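Long-range contact in plasmin and fibronectin-binding protein A (Streptococcus pneumoniae, PDB 4MR0), which acts as a cell-wall-anchored adhesin and invasin that binds human fibronectin, plasmin, plasminogen and serum albumin: residues 492-506 and 515-529. Residues are numbered along the deposited sequence; the frame is centred on the assembly and turned at random.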
ATOM      1  N   LEU A 492      11.200   4.344 -20.748  1.00 17.54           N
ATOM      2  CA  LEU A 492      11.446   4.951 -19.449  1.00 16.43           C
ATOM      3  C   LEU A 492      11.503   6.462 -19.652  1.00 16.21           C
ATOM      4  O   LEU A 492      12.230   6.947 -20.520  1.00 14.06           O
ATOM      5  CB  LEU A 492      12.782   4.479 -18.863  1.00 15.56           C
ATOM      6  CG  LEU A 492      13.259   5.238 -17.615  1.00 16.00           C
ATOM      7  CD1 LEU A 492      12.323   4.970 -16.455  1.00 14.50           C
ATOM      8  CD2 LEU A 492      14.684   4.807 -17.254  1.00 17.41           C
ATOM      9  N   VAL A 493      10.730   7.194 -18.858  1.00 15.12           N
ATOM     10  CA  VAL A 493      10.709   8.656 -18.925  1.00 16.71           C
ATOM     11  C   VAL A 493      10.928   9.232 -17.529  1.00 16.51           C
ATOM     12  O   VAL A 493      10.155   8.957 -16.606  1.00 16.55           O
ATOM     13  CB  VAL A 493       9.355   9.194 -19.464  1.00 16.85           C
ATOM     14  CG1 VAL A 493       9.314  10.725 -19.346  1.00 18.75           C
ATOM     15  CG2 VAL A 493       9.163   8.771 -20.916  1.00 16.53           C
ATOM     16  N   VAL A 494      11.989  10.015 -17.376  1.00 16.83           N
ATOM     17  CA  VAL A 494      12.301  10.654 -16.098  1.00 15.61           C
ATOM     18  C   VAL A 494      12.489  12.121 -16.453  1.00 16.88           C
ATOM     19  O   VAL A 494      13.547  12.511 -16.957  1.00 18.03           O
ATOM     20  CB  VAL A 494      13.605  10.087 -15.493  1.00 16.22           C
ATOM     21  CG1 VAL A 494      13.801  10.626 -14.081  1.00 14.94           C
ATOM     22  CG2 VAL A 494      13.549   8.565 -15.487  1.00 14.38           C
ATOM     23  N   SER A 495      11.469  12.937 -16.203  1.00 16.35           N
ATOM     24  CA  SER A 495      11.559  14.341 -16.587  1.00 18.29           C
ATOM     25  C   SER A 495      10.916  15.353 -15.662  1.00 18.24           C
ATOM     26  O   SER A 495       9.972  15.052 -14.938  1.00 17.53           O
ATOM     27  CB  SER A 495      10.959  14.519 -17.982  1.00 17.60           C
ATOM     28  OG  SER A 495      11.554  13.636 -18.909  1.00 21.57           O
ATOM     29  N   GLU A 496      11.448  16.570 -15.711  1.00 19.64           N
ATOM     30  CA  GLU A 496      10.960  17.690 -14.921  1.00 21.13           C
ATOM     31  C   GLU A 496      10.808  17.454 -13.424  1.00 20.85           C
ATOM     32  O   GLU A 496       9.948  18.050 -12.770  1.00 20.09           O
ATOM     33  CB  GLU A 496       9.648  18.196 -15.521  1.00 24.81           C
ATOM     34  CG  GLU A 496       9.838  18.721 -16.940  1.00 29.65           C
ATOM     35  CD  GLU A 496       8.559  19.241 -17.561  1.00 33.25           C
ATOM     36  OE1 GLU A 496       7.692  18.422 -17.938  1.00 35.91           O
ATOM     37  OE2 GLU A 496       8.422  20.477 -17.667  1.00 36.40           O
ATOM     38  N   ASN A 497      11.660  16.596 -12.876  1.00 19.34           N
ATOM     39  CA  ASN A 497      11.630  16.332 -11.452  1.00 18.71           C
ATOM     40  C   ASN A 497      12.564  17.347 -10.788  1.00 19.34           C
ATOM     41  O   ASN A 497      13.566  17.757 -11.386  1.00 19.31           O
ATOM     42  CB  ASN A 497      12.111  14.903 -11.167  1.00 15.68           C
ATOM     43  CG  ASN A 497      11.185  13.843 -11.752  1.00 15.43           C
ATOM     44  OD1 ASN A 497      10.088  13.613 -11.245  1.00 13.69           O
ATOM     45  ND2 ASN A 497      11.625  13.200 -12.829  1.00 12.48           N
ATOM     46  N   SER A 498      12.225  17.765  -9.569  1.00 19.62           N
ATOM     47  CA  SER A 498      13.048  18.711  -8.819  1.00 22.50           C
ATOM     48  C   SER A 498      13.618  18.007  -7.589  1.00 23.40           C
ATOM     49  O   SER A 498      12.871  17.491  -6.756  1.00 24.16           O
ATOM     50  CB  SER A 498      12.224  19.926  -8.375  1.00 23.07           C
ATOM     51  OG  SER A 498      11.856  20.742  -9.473  1.00 26.39           O
ATOM     52  N   ILE A 499      14.941  17.988  -7.476  1.00 23.34           N
ATOM     53  CA  ILE A 499      15.597  17.341  -6.349  1.00 24.50           C
ATOM     54  C   ILE A 499      16.438  18.318  -5.524  1.00 26.43           C
ATOM     55  O   ILE A 499      17.437  18.852  -6.009  1.00 27.30           O
ATOM     56  CB  ILE A 499      16.500  16.191  -6.833  1.00 23.23           C
ATOM     57  CG1 ILE A 499      15.676  15.215  -7.680  1.00 23.62           C
ATOM     58  CG2 ILE A 499      17.114  15.472  -5.639  1.00 21.11           C
ATOM     59  CD1 ILE A 499      16.469  14.056  -8.239  1.00 25.89           C
ATOM     60  N   PHE A 500      16.026  18.542  -4.277  1.00 27.50           N
ATOM     61  CA  PHE A 500      16.740  19.452  -3.379  1.00 28.95           C
ATOM     62  C   PHE A 500      17.489  18.698  -2.280  1.00 30.99           C
ATOM     63  O   PHE A 500      16.876  18.253  -1.307  1.00 32.38           O
ATOM     64  CB  PHE A 500      15.775  20.425  -2.689  1.00 27.36           C
ATOM     65  CG  PHE A 500      15.016  21.321  -3.625  1.00 26.72           C
ATOM     66  CD1 PHE A 500      13.945  20.833  -4.368  1.00 26.76           C
ATOM     67  CD2 PHE A 500      15.347  22.673  -3.733  1.00 27.28           C
ATOM     68  CE1 PHE A 500      13.213  21.680  -5.209  1.00 25.80           C
ATOM     69  CE2 PHE A 500      14.624  23.525  -4.570  1.00 25.54           C
ATOM     70  CZ  PHE A 500      13.552  23.027  -5.307  1.00 25.33           C
ATOM     71  N   GLY A 501      18.801  18.551  -2.428  1.00 30.26           N
ATOM     72  CA  GLY A 501      19.579  17.880  -1.402  1.00 31.64           C
ATOM     73  C   GLY A 501      19.931  16.426  -1.634  1.00 32.56           C
ATOM     74  O   GLY A 501      19.334  15.748  -2.469  1.00 34.00           O
ATOM     75  N   GLY A 502      20.916  15.949  -0.883  1.00 32.76           N
ATOM     76  CA  GLY A 502      21.341  14.570  -1.009  1.00 33.94           C
ATOM     77  C   GLY A 502      22.692  14.424  -1.675  1.00 35.71           C
ATOM     78  O   GLY A 502      23.470  15.376  -1.751  1.00 35.33           O
ATOM     79  N   LYS A 503      22.967  13.220  -2.165  1.00 36.61           N
ATOM     80  CA  LYS A 503      24.228  12.927  -2.829  1.00 38.74           C
ATOM     81  C   LYS A 503      23.970  12.786  -4.326  1.00 37.90           C
ATOM     82  O   LYS A 503      24.186  13.729  -5.090  1.00 38.25           O
ATOM     83  CB  LYS A 503      24.817  11.638  -2.252  1.00 40.39           C
ATOM     84  CG  LYS A 503      26.249  11.341  -2.650  1.00 43.75           C
ATOM     85  CD  LYS A 503      26.977  10.660  -1.495  1.00 46.70           C
ATOM     86  CE  LYS A 503      28.269  10.000  -1.941  1.00 48.10           C
ATOM     87  NZ  LYS A 503      27.997   8.814  -2.802  1.00 49.62           N
ATOM     88  N   GLU A 504      23.505  11.613  -4.744  1.00 36.66           N
ATOM     89  CA  GLU A 504      23.196  11.380  -6.151  1.00 35.91           C
ATOM     90  C   GLU A 504      21.740  11.758  -6.389  1.00 34.20           C
ATOM     91  O   GLU A 504      20.904  11.628  -5.495  1.00 33.34           O
ATOM     92  CB  GLU A 504      23.411   9.909  -6.514  1.00 38.24           C
ATOM     93  CG  GLU A 504      24.843   9.438  -6.335  1.00 43.18           C
ATOM     94  CD  GLU A 504      24.947   8.231  -5.421  1.00 45.84           C
ATOM     95  OE1 GLU A 504      24.430   8.298  -4.282  1.00 45.39           O
ATOM     96  OE2 GLU A 504      25.551   7.217  -5.840  1.00 48.10           O
ATOM     97  N   GLY A 505      21.443  12.244  -7.588  1.00 31.72           N
ATOM     98  CA  GLY A 505      20.079  12.619  -7.895  1.00 28.54           C
ATOM     99  C   GLY A 505      19.352  11.442  -8.511  1.00 27.88           C
ATOM    100  O   GLY A 505      18.589  10.744  -7.839  1.00 27.85           O
ATOM    101  N   ILE A 506      19.603  11.215  -9.795  1.00 25.37           N
ATOM    102  CA  ILE A 506      18.977  10.124 -10.525  1.00 24.49           C
ATOM    103  C   ILE A 506      20.001   9.097 -10.994  1.00 24.49           C
ATOM    104  O   ILE A 506      21.056   9.451 -11.525  1.00 25.84           O
ATOM    105  CB  ILE A 506      18.223  10.649 -11.768  1.00 21.83           C
ATOM    106  CG1 ILE A 506      17.087  11.573 -11.329  1.00 21.05           C
ATOM    107  CG2 ILE A 506      17.690   9.481 -12.597  1.00 19.94           C
ATOM    108  CD1 ILE A 506      16.524  12.428 -12.454  1.00 21.47           C
ATOM    109  N   ILE A 515      14.702   5.487 -23.769  1.00 21.60           N
ATOM    110  CA  ILE A 515      14.947   6.215 -22.535  1.00 21.42           C
ATOM    111  C   ILE A 515      14.914   7.717 -22.815  1.00 22.16           C
ATOM    112  O   ILE A 515      15.499   8.193 -23.796  1.00 21.83           O
ATOM    113  CB  ILE A 515      16.310   5.833 -21.944  1.00 22.11           C
ATOM    114  CG1 ILE A 515      16.313   4.336 -21.603  1.00 23.36           C
ATOM    115  CG2 ILE A 515      16.607   6.682 -20.710  1.00 22.21           C
ATOM    116  CD1 ILE A 515      17.613   3.830 -21.010  1.00 24.05           C
ATOM    117  N   THR A 516      14.218   8.455 -21.954  1.00 21.12           N
ATOM    118  CA  THR A 516      14.093   9.901 -22.098  1.00 21.39           C
ATOM    119  C   THR A 516      14.216  10.549 -20.733  1.00 20.17           C
ATOM    120  O   THR A 516      13.416  10.283 -19.840  1.00 21.50           O
ATOM    121  CB  THR A 516      12.722  10.299 -22.688  1.00 21.05           C
ATOM    122  OG1 THR A 516      12.470   9.543 -23.875  1.00 23.46           O
ATOM    123  CG2 THR A 516      12.707  11.784 -23.039  1.00 21.76           C
ATOM    124  N   VAL A 517      15.232  11.387 -20.571  1.00 19.70           N
ATOM    125  CA  VAL A 517      15.463  12.089 -19.316  1.00 19.04           C
ATOM    126  C   VAL A 517      15.554  13.559 -19.696  1.00 20.07           C
ATOM    127  O   VAL A 517      16.566  14.004 -20.234  1.00 20.28           O
ATOM    128  CB  VAL A 517      16.774  11.621 -18.659  1.00 19.33           C
ATOM    129  CG1 VAL A 517      17.000  12.367 -17.351  1.00 20.02           C
ATOM    130  CG2 VAL A 517      16.710  10.122 -18.402  1.00 18.54           C
ATOM    131  N   LEU A 518      14.491  14.309 -19.421  1.00 20.96           N
ATOM    132  CA  LEU A 518      14.454  15.712 -19.817  1.00 22.39           C
ATOM    133  C   LEU A 518      14.175  16.763 -18.760  1.00 22.12           C
ATOM    134  O   LEU A 518      13.195  16.694 -18.018  1.00 20.54           O
ATOM    135  CB  LEU A 518      13.431  15.903 -20.941  1.00 21.89           C
ATOM    136  CG  LEU A 518      13.561  15.017 -22.180  1.00 24.06           C
ATOM    137  CD1 LEU A 518      12.310  15.167 -23.037  1.00 23.47           C
ATOM    138  CD2 LEU A 518      14.814  15.393 -22.962  1.00 24.08           C
ATOM    139  N   ASN A 519      15.062  17.748 -18.728  1.00 22.61           N
ATOM    140  CA  ASN A 519      14.955  18.900 -17.854  1.00 22.18           C
ATOM    141  C   ASN A 519      14.575  18.711 -16.395  1.00 22.57           C
ATOM    142  O   ASN A 519      13.610  19.298 -15.911  1.00 23.05           O
ATOM    143  CB  ASN A 519      14.012  19.900 -18.514  1.00 24.39           C
ATOM    144  CG  ASN A 519      14.373  20.144 -19.972  1.00 23.79           C
ATOM    145  OD1 ASN A 519      15.521  20.442 -20.291  1.00 26.88           O
ATOM    146  ND2 ASN A 519      13.399  20.016 -20.858  1.00 24.46           N
ATOM    147  N   ASN A 520      15.343  17.890 -15.696  1.00 22.44           N
ATOM    148  CA  ASN A 520      15.123  17.686 -14.277  1.00 22.41           C
ATOM    149  C   ASN A 520      15.940  18.811 -13.636  1.00 23.21           C
ATOM    150  O   ASN A 520      16.833  19.363 -14.277  1.00 23.24           O
ATOM    151  CB  ASN A 520      15.652  16.319 -13.856  1.00 19.61           C
ATOM    152  CG  ASN A 520      14.865  15.178 -14.474  1.00 20.33           C
ATOM    153  OD1 ASN A 520      13.739  14.892 -14.066  1.00 21.49           O
ATOM    154  ND2 ASN A 520      15.451  14.526 -15.470  1.00 20.26           N
ATOM    155  N   GLN A 521      15.619  19.168 -12.398  1.00 24.47           N
ATOM    156  CA  GLN A 521      16.336  20.228 -11.692  1.00 26.23           C
ATOM    157  C   GLN A 521      17.012  19.681 -10.439  1.00 26.10           C
ATOM    158  O   GLN A 521      16.449  18.841  -9.732  1.00 25.27           O
ATOM    159  CB  GLN A 521      15.373  21.360 -11.323  1.00 29.82           C
ATOM    160  CG  GLN A 521      15.056  22.304 -12.476  1.00 36.45           C
ATOM    161  CD  GLN A 521      13.892  23.232 -12.167  1.00 41.28           C
ATOM    162  OE1 GLN A 521      13.807  23.806 -11.077  1.00 43.48           O
ATOM    163  NE2 GLN A 521      12.990  23.392 -13.134  1.00 42.84           N
ATOM    164  N   PHE A 522      18.226  20.156 -10.169  1.00 25.27           N
ATOM    165  CA  PHE A 522      18.988  19.692  -9.011  1.00 27.07           C
ATOM    166  C   PHE A 522      19.538  20.863  -8.207  1.00 28.31           C
ATOM    167  O   PHE A 522      20.060  21.823  -8.771  1.00 28.39           O
ATOM    168  CB  PHE A 522      20.144  18.803  -9.477  1.00 25.37           C
ATOM    169  CG  PHE A 522      19.724  17.694 -10.402  1.00 24.11           C
ATOM    170  CD1 PHE A 522      19.292  16.474  -9.898  1.00 24.69           C
ATOM    171  CD2 PHE A 522      19.742  17.883 -11.776  1.00 22.51           C
ATOM    172  CE1 PHE A 522      18.889  15.449 -10.759  1.00 24.57           C
ATOM    173  CE2 PHE A 522      19.343  16.869 -12.646  1.00 24.50           C
ATOM    174  CZ  PHE A 522      18.912  15.651 -12.137  1.00 23.77           C
ATOM    175  N   TYR A 523      19.424  20.773  -6.887  1.00 29.86           N
ATOM    176  CA  TYR A 523      19.901  21.830  -6.003  1.00 32.24           C
ATOM    177  C   TYR A 523      20.613  21.264  -4.784  1.00 34.14           C
ATOM    178  O   TYR A 523      20.138  20.317  -4.155  1.00 33.60           O
ATOM    179  CB  TYR A 523      18.733  22.683  -5.514  1.00 32.46           C
ATOM    180  CG  TYR A 523      17.886  23.266  -6.613  1.00 33.45           C
ATOM    181  CD1 TYR A 523      18.256  24.444  -7.254  1.00 34.60           C
ATOM    182  CD2 TYR A 523      16.708  22.633  -7.014  1.00 33.44           C
ATOM    183  CE1 TYR A 523      17.471  24.984  -8.271  1.00 35.95           C
ATOM    184  CE2 TYR A 523      15.920  23.161  -8.028  1.00 34.42           C
ATOM    185  CZ  TYR A 523      16.305  24.335  -8.651  1.00 35.70           C
ATOM    186  OH  TYR A 523      15.528  24.857  -9.658  1.00 37.40           O
ATOM    187  N   ASN A 524      21.754  21.855  -4.458  1.00 36.22           N
ATOM    188  CA  ASN A 524      22.523  21.454  -3.295  1.00 38.31           C
ATOM    189  C   ASN A 524      22.794  19.954  -3.179  1.00 38.34           C
ATOM    190  O   ASN A 524      22.649  19.375  -2.100  1.00 38.60           O
ATOM    191  CB  ASN A 524      21.811  21.954  -2.036  1.00 41.10           C
ATOM    192  CG  ASN A 524      21.438  23.426  -2.128  1.00 43.95           C
ATOM    193  OD1 ASN A 524      22.303  24.290  -2.275  1.00 46.81           O
ATOM    194  ND2 ASN A 524      20.143  23.716  -2.048  1.00 45.35           N
ATOM    195  N   LEU A 525      23.180  19.326  -4.287  1.00 37.90           N
ATOM    196  CA  LEU A 525      23.503  17.903  -4.279  1.00 38.15           C
ATOM    197  C   LEU A 525      25.015  17.763  -4.154  1.00 38.44           C
ATOM    198  O   LEU A 525      25.760  18.565  -4.714  1.00 38.52           O
ATOM    199  CB  LEU A 525      23.024  17.219  -5.566  1.00 37.52           C
ATOM    200  CG  LEU A 525      21.618  16.606  -5.566  1.00 36.67           C
ATOM    201  CD1 LEU A 525      20.579  17.688  -5.353  1.00 37.08           C
ATOM    202  CD2 LEU A 525      21.375  15.894  -6.887  1.00 37.01           C
ATOM    203  N   SER A 526      25.464  16.744  -3.427  1.00 38.80           N
ATOM    204  CA  SER A 526      26.894  16.521  -3.224  1.00 38.97           C
ATOM    205  C   SER A 526      27.510  15.506  -4.183  1.00 38.95           C
ATOM    206  O   SER A 526      28.732  15.372  -4.246  1.00 39.71           O
ATOM    207  CB  SER A 526      27.150  16.064  -1.786  1.00 39.28           C
ATOM    208  OG  SER A 526      26.629  14.764  -1.564  1.00 39.73           O
ATOM    209  N   GLY A 527      26.672  14.787  -4.923  1.00 38.80           N
ATOM    210  CA  GLY A 527      27.181  13.793  -5.853  1.00 37.99           C
ATOM    211  C   GLY A 527      26.720  14.024  -7.282  1.00 37.25           C
ATOM    212  O   GLY A 527      26.265  15.114  -7.621  1.00 38.13           O
ATOM    213  N   LYS A 528      26.839  13.001  -8.123  1.00 36.76           N
ATOM    214  CA  LYS A 528      26.427  13.116  -9.520  1.00 35.73           C
ATOM    215  C   LYS A 528      24.923  13.306  -9.648  1.00 33.89           C
ATOM    216  O   LYS A 528      24.142  12.530  -9.095  1.00 33.80           O
ATOM    217  CB  LYS A 528      26.837  11.876 -10.318  1.00 36.88           C
ATOM    218  CG  LYS A 528      28.044  12.087 -11.223  1.00 41.55           C
ATOM    219  CD  LYS A 528      28.115  11.035 -12.326  1.00 43.61           C
ATOM    220  CE  LYS A 528      28.285   9.635 -11.755  1.00 46.53           C
ATOM    221  NZ  LYS A 528      28.318   8.592 -12.825  1.00 47.05           N
ATOM    222  N   TYR A 529      24.524  14.340 -10.383  1.00 31.77           N
ATOM    223  CA  TYR A 529      23.110  14.628 -10.595  1.00 30.22           C
ATOM    224  C   TYR A 529      22.436  13.459 -11.311  1.00 29.55           C
ATOM    225  O   TYR A 529      21.384  12.977 -10.889  1.00 28.85           O
ATOM    226  CB  TYR A 529      22.938  15.889 -11.451  1.00 29.39           C
ATOM    227  CG  TYR A 529      23.360  17.192 -10.802  1.00 29.77           C
ATOM    228  CD1 TYR A 529      23.820  17.234  -9.486  1.00 30.65           C
ATOM    229  CD2 TYR A 529      23.272  18.394 -11.507  1.00 29.87           C
ATOM    230  CE1 TYR A 529      24.181  18.446  -8.887  1.00 31.40           C
ATOM    231  CE2 TYR A 529      23.626  19.605 -10.924  1.00 30.47           C
ATOM    232  CZ  TYR A 529      24.077  19.626  -9.616  1.00 30.90           C
ATOM    233  OH  TYR A 529      24.398  20.830  -9.032  1.00 32.75           O
TER
HETATM  234  O   HOH W   1      11.452   7.196 -23.292  1.00 23.48           O
HETATM  235  O   HOH W   2      22.811  17.844   0.738  1.00 41.35           O
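The rings of F500 and Y523 form an offset stack, centroids 4.5 Å apart and planes at 20°, with Y523 CD2 over one face of F500 toward its rim. Matching first torsions (chi1 -61° and -55°) carry both rings the same way. Q521 OE1 lies at the edge of the Y523 ring, in its plane. On the opposite face of the sheet I499 and F522 lie side by side; I506 CD1 meets the F522 edge at CZ (4.0 Å), and Y529 CB sits over the centre of one ring face. At the bend that breaks each strand, the amides of N497 and N520 lie side by side, nearly coplanar. N520 OD1 is gripped from opposite faces of its plane by N497 N (2.9 Å) and N497 ND2 (3.0 Å), while N520 ND2 donates to V494 O. N497 ND2 also donates to V466 O, and N497 OD1 accepts from N469 N, extending a hydrogen-bonded asparagine row, as in other parallel beta-helices. Backbone bonds such as T516 N to L492 O and Y523 N to I499 O join these successive coils of the beta-helix domain, the pairing shifting by one residue after F500-Y523. Strand 462-473 flanks 490-500, L492, V494, I499 and I506 touch strand 483-486, and strand 551-556 packs on V517 and L518.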